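Local coordinates for protein beta-galactosidase (Geobacillus stearothermophilus, PDB 4OIF) that probably hydrolyses terminal non-reducing beta-D-galactose residues from beta-D-galactosides as a member of glycosyl hydrolase family 42, and carries a bound zinc ion, at residues A[15-20]-A[392-397]; A[353-358]-A[403-408]. All coordinates share one frame; numbering follows the deposited sequence. Where two conformers were deposited one is given.

Contact 1. Residues A[15-20]-A[392-397]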
loop_
_atom_site.group_PDB
_atom_site.type_symbol
_atom_site.label_atom_id
_atom_site.label_comp_id
_atom_site.label_asym_id
_atom_site.label_seq_id
_atom_site.Cartn_x
_atom_site.Cartn_y
_atom_site.Cartn_z
ATOM N N ILE A 15 2.800 -45.284 10.127
ATOM C CA ILE A 15 2.814 -43.853 9.868
ATOM C C ILE A 15 2.002 -43.566 8.611
ATOM O O ILE A 15 2.299 -44.093 7.539
ATOM C CB ILE A 15 4.241 -43.313 9.720
ATOM C CG1 ILE A 15 4.848 -43.082 11.106
ATOM C CG2 ILE A 15 4.233 -42.011 8.942
ATOM C CD1 ILE A 15 6.296 -43.475 11.213
ATOM N N LEU A 16 0.954 -42.762 8.763
ATOM C CA LEU A 16 0.077 -42.442 7.649
ATOM C C LEU A 16 0.880 -41.768 6.553
ATOM O O LEU A 16 1.687 -40.905 6.832
ATOM C CB LEU A 16 -1.068 -41.529 8.087
ATOM C CG LEU A 16 -1.645 -41.784 9.480
ATOM C CD1 LEU A 16 -2.797 -40.830 9.731
ATOM C CD2 LEU A 16 -2.077 -43.243 9.634
ATOM N N HIS A 17 0.670 -42.175 5.310
ATOM C CA HIS A 17 1.319 -41.511 4.199
ATOM C C HIS A 17 0.308 -41.352 3.079
ATOM O O HIS A 17 -0.293 -42.325 2.640
ATOM C CB HIS A 17 2.538 -42.299 3.727
ATOM C CG HIS A 17 3.331 -41.607 2.666
ATOM N ND1 HIS A 17 3.836 -42.269 1.566
ATOM C CD2 HIS A 17 3.719 -40.316 2.540
ATOM C CE1 HIS A 17 4.499 -41.413 0.806
ATOM N NE2 HIS A 17 4.447 -40.221 1.375
ATOM N N GLY A 18 0.099 -40.122 2.628
ATOM C CA GLY A 18 -0.869 -39.904 1.567
ATOM C C GLY A 18 -1.321 -38.471 1.614
ATOM O O GLY A 18 -0.479 -37.588 1.675
ATOM N N GLY A 19 -2.628 -38.231 1.610
ATOM C CA GLY A 19 -3.137 -36.869 1.683
ATOM C C GLY A 19 -4.506 -36.609 1.054
ATOM O O GLY A 19 -5.289 -37.528 0.801
ATOM N N ASP A 20 -4.805 -35.338 0.812
ATOM C CA ASP A 20 -6.092 -34.975 0.243
ATOM C C ASP A 20 -6.295 -35.631 -1.121
ATOM O O ASP A 20 -5.459 -35.518 -2.026
ATOM C CB ASP A 20 -6.218 -33.457 0.120
ATOM C CG ASP A 20 -6.428 -32.772 1.466
ATOM O OD1 ASP A 20 -5.908 -33.265 2.490
ATOM O OD2 ASP A 20 -7.126 -31.741 1.503
ATOM N N ALA A 392 7.659 -41.453 -3.202
ATOM C CA ALA A 392 7.815 -42.902 -3.071
ATOM C C ALA A 392 8.935 -43.274 -2.102
ATOM O O ALA A 392 8.786 -44.191 -1.307
ATOM C CB ALA A 392 8.074 -43.532 -4.432
ATOM N N GLU A 393 10.056 -42.569 -2.174
ATOM C CA GLU A 393 11.159 -42.810 -1.253
ATOM C C GLU A 393 10.742 -42.534 0.181
ATOM O O GLU A 393 11.085 -43.304 1.098
ATOM C CB GLU A 393 12.374 -41.962 -1.630
ATOM C CG GLU A 393 13.110 -42.500 -2.853
ATOM C CD GLU A 393 13.404 -44.005 -2.751
ATOM O OE1 GLU A 393 13.984 -44.444 -1.727
ATOM O OE2 GLU A 393 13.052 -44.750 -3.694
ATOM N N VAL A 394 9.992 -41.450 0.383
ATOM C CA VAL A 394 9.482 -41.170 1.721
ATOM C C VAL A 394 8.594 -42.330 2.171
ATOM O O VAL A 394 8.741 -42.811 3.291
ATOM C CB VAL A 394 8.705 -39.824 1.797
ATOM C CG1 VAL A 394 7.900 -39.730 3.086
ATOM C CG2 VAL A 394 9.673 -38.653 1.703
ATOM N N GLY A 395 7.705 -42.797 1.289
ATOM C CA GLY A 395 6.826 -43.917 1.599
ATOM C C GLY A 395 7.573 -45.168 2.047
ATOM O O GLY A 395 7.267 -45.753 3.103
ATOM N N LYS A 396 8.559 -45.564 1.236
ATOM C CA LYS A 396 9.421 -46.707 1.534
ATOM C C LYS A 396 10.105 -46.529 2.878
ATOM O O LYS A 396 10.275 -47.485 3.634
ATOM C CB LYS A 396 10.476 -46.895 0.441
ATOM C CG LYS A 396 9.907 -47.136 -0.948
ATOM C CD LYS A 396 10.998 -47.050 -2.007
ATOM C CE LYS A 396 10.452 -47.320 -3.407
ATOM N NZ LYS A 396 11.543 -47.446 -4.421
ATOM N N ALA A 397 10.499 -45.295 3.175
ATOM C CA ALA A 397 11.159 -45.042 4.439
ATOM C C ALA A 397 10.178 -45.203 5.596
ATOM O O ALA A 397 10.511 -45.807 6.621
ATOM C CB ALA A 397 11.785 -43.668 4.442
#

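Contact 2. Residues A[353-358]-A[403-408]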
loop_
_atom_site.group_PDB
_atom_site.type_symbol
_atom_site.label_atom_id
_atom_site.label_comp_id
_atom_site.label_asym_id
_atom_site.label_seq_id
_atom_site.Cartn_x
_atom_site.Cartn_y
_atom_site.Cartn_z
ATOM N N GLY A 353 7.425 -35.205 16.270
ATOM C CA GLY A 353 6.255 -35.834 16.856
ATOM C C GLY A 353 5.117 -36.303 15.958
ATOM O O GLY A 353 4.193 -36.962 16.432
ATOM N N SER A 354 5.167 -35.993 14.671
ATOM C CA SER A 354 4.086 -36.412 13.774
ATOM C C SER A 354 4.045 -37.926 13.538
ATOM O O SER A 354 5.083 -38.562 13.332
ATOM C CB SER A 354 4.209 -35.698 12.430
ATOM O OG SER A 354 3.173 -36.088 11.550
ATOM N N ASP A 355 2.844 -38.499 13.568
ATOM C CA ASP A 355 2.644 -39.893 13.162
ATOM C C ASP A 355 2.070 -39.988 11.748
ATOM O O ASP A 355 1.465 -40.997 11.380
ATOM C CB ASP A 355 1.732 -40.631 14.148
ATOM C CG ASP A 355 2.462 -41.039 15.415
ATOM O OD1 ASP A 355 3.712 -41.054 15.411
ATOM O OD2 ASP A 355 1.786 -41.352 16.419
ATOM N N SER A 356 2.277 -38.949 10.947
ATOM C CA SER A 356 1.844 -38.974 9.553
ATOM C C SER A 356 2.662 -38.042 8.668
ATOM O O SER A 356 3.224 -37.061 9.141
ATOM C CB SER A 356 0.366 -38.595 9.439
ATOM O OG SER A 356 0.162 -37.243 9.810
ATOM N N ILE A 357 2.730 -38.387 7.387
ATOM C CA ILE A 357 3.127 -37.480 6.327
ATOM C C ILE A 357 1.984 -37.427 5.298
ATOM O O ILE A 357 1.742 -38.372 4.513
ATOM C CB ILE A 357 4.455 -37.897 5.656
ATOM C CG1 ILE A 357 5.600 -37.933 6.682
ATOM C CG2 ILE A 357 4.790 -36.941 4.531
ATOM C CD1 ILE A 357 5.948 -36.585 7.303
ATOM N N LEU A 358 1.260 -36.317 5.336
ATOM C CA LEU A 358 0.112 -36.126 4.474
ATOM C C LEU A 358 0.268 -34.836 3.662
ATOM O O LEU A 358 0.748 -33.808 4.155
ATOM C CB LEU A 358 -1.182 -36.115 5.298
ATOM C CG LEU A 358 -1.449 -37.404 6.090
ATOM C CD1 LEU A 358 -2.560 -37.237 7.142
ATOM C CD2 LEU A 358 -1.769 -38.558 5.145
ATOM N N GLY A 403 7.571 -48.435 14.417
ATOM C CA GLY A 403 7.876 -48.438 15.838
ATOM C C GLY A 403 7.869 -47.048 16.447
ATOM O O GLY A 403 7.733 -46.875 17.660
ATOM N N ILE A 404 8.013 -46.047 15.590
ATOM C CA ILE A 404 7.989 -44.670 16.038
ATOM C C ILE A 404 6.542 -44.231 16.334
ATOM O O ILE A 404 6.294 -43.351 17.179
ATOM C CB ILE A 404 8.655 -43.774 14.990
ATOM C CG1 ILE A 404 10.094 -44.249 14.765
ATOM C CG2 ILE A 404 8.637 -42.319 15.424
ATOM C CD1 ILE A 404 10.710 -43.778 13.446
ATOM N N VAL A 405 5.591 -44.874 15.663
ATOM C CA VAL A 405 4.179 -44.546 15.837
ATOM C C VAL A 405 3.758 -44.583 17.307
ATOM O O VAL A 405 3.947 -45.584 18.003
ATOM C CB VAL A 405 3.272 -45.499 15.030
ATOM C CG1 VAL A 405 1.802 -45.224 15.335
ATOM C CG2 VAL A 405 3.550 -45.349 13.546
ATOM N N GLY A 406 3.203 -43.473 17.775
ATOM C CA GLY A 406 2.722 -43.379 19.139
ATOM C C GLY A 406 3.781 -43.042 20.169
ATOM O O GLY A 406 3.454 -42.837 21.335
ATOM N N THR A 407 5.047 -42.989 19.764
ATOM C CA THR A 407 6.090 -42.591 20.709
ATOM C C THR A 407 6.011 -41.101 21.036
ATOM O O THR A 407 5.713 -40.267 20.165
ATOM C CB THR A 407 7.510 -42.898 20.182
ATOM O OG1 THR A 407 7.705 -42.249 18.915
ATOM C CG2 THR A 407 7.715 -44.403 20.036
ATOM N N ASN A 408 6.294 -40.778 22.290
ATOM C CA ASN A 408 6.335 -39.394 22.745
ATOM C C ASN A 408 7.768 -38.897 22.899
ATOM O O ASN A 408 8.717 -39.572 22.476
ATOM C CB ASN A 408 5.567 -39.256 24.058
ATOM C CG ASN A 408 4.077 -39.558 23.890
ATOM O OD1 ASN A 408 3.325 -38.751 23.327
ATOM N ND2 ASN A 408 3.648 -40.724 24.368
HETATM O O HOH W 1 5.026 -37.488 19.762
#

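Contact 1. Residues A[15-20]-A[392-397]
In the TIM barrel of this glycosyl hydrolase, His-17 on the first strand, 16-21, meets Gly-395 and Val-394 on helix 386-399, the helix that follows the last barrel strand, 356-359. The contact thus belongs to the layer where the parallel barrel is covered by its outer helices, and here it is buried. With CG anti to the backbone N (chi1 -175°), the imidazole extends from the strand to the helix surface and lodges against the backbone at Gly-395. ND1 comes within 3.4 Å of Gly-395 CA, while CE1 lies 3.5 Å from Gly-395 N, so the ring meets main chain where a bulkier residue would put a side chain. Glycine suits this place: a CB on Gly-395 would stand only 3.1 Å from His-17 ND1, a tight fit. Histidine suits the strand position because both ring nitrogens, though buried, have polar partners of their own. NE2 is hydrogen-bonded to Tyr-359 OH, from the last strand, and ND1 to the carbonyl oxygen of His-44; since a carbonyl can only accept, ND1 must carry a proton. Two bonds on different sides of the ring fix its rotation about CB-CG. A leucine in place of His-17 would probably leave both Tyr-359 OH and the His-44 carbonyl without these bonds and replace the flat ring that lies against Gly-395 with a branched chain. Val-394, a branched residue suited to a buried helix face, also packs on Phe-343 and Ser-346 of helix 341-351, whereas Glu-393 and Lys-396 turn away on the exposed face. Val-394 CG1, anti to its backbone N, approaches the ring obliquely and stops 3.9 Å from His-17 NE2.

Contact 2. Residues A[353-358]-A[403-408]
Asp-355 turns CG anti to its own carbonyl carbon (chi1 -78°), which carries the carboxylate to Gly-406 N, and Val-405, with CG1 anti to the backbone N (chi1 174°), sets that methyl 4.0 Å from Asp-355 OD2. The main bond runs from Gly-406 N to Asp-355 OD2 at 2.9 Å; the donor arrives on the syn side of the oxygen, tilted 33° out of the carboxylate plane. A second, weak bond links Gly-406 N to Asp-355 OD1 at 3.4 Å, so one N-H is shared unequally by two oxygens. That N-H belongs to the central peptide of a type II beta turn from Ile-404 to Thr-407, closed by Thr-407 N to Ile-404 O at 2.9 Å. Gly-406 holds the third position, where the positive phi is easily reached without a side chain. On the other segment the chain leaves helix 341-351 through a Schellman motif, with Gly-353 as its C-prime residue, to enter strand 356-359, the last of the TIM barrel. Aspartate suits this entry because OD1 also forms a salt bridge with Arg-633 of the C-terminal domain, which probably stabilises its negative charge. Val-405 packs on Ile-15. A water donates to Thr-407 O at 2.9 Å and, weakly, to Gly-353 O.

Overall arrangement
From the N terminus, segment 15-20 carries most of the first barrel strand, 16-21, and contact 1 brings together segments with 371 residues between them when helix 386-399 packs over it. Contact 2 closes a much shorter loop, from the residues leading into strand 356-359 to the loop beyond that helix. Because 353-358 falls inside the first loop and 403-408 after it, the two closures cross rather than nest. Their centres are 12 Å apart, and they join directly where the first and last strands complete the barrel: Leu-16 O to Ile-357 N, 2.8 Å, is a probable hydrogen bond. Together they tie the barrel seam to its last helix and to the outgoing chain.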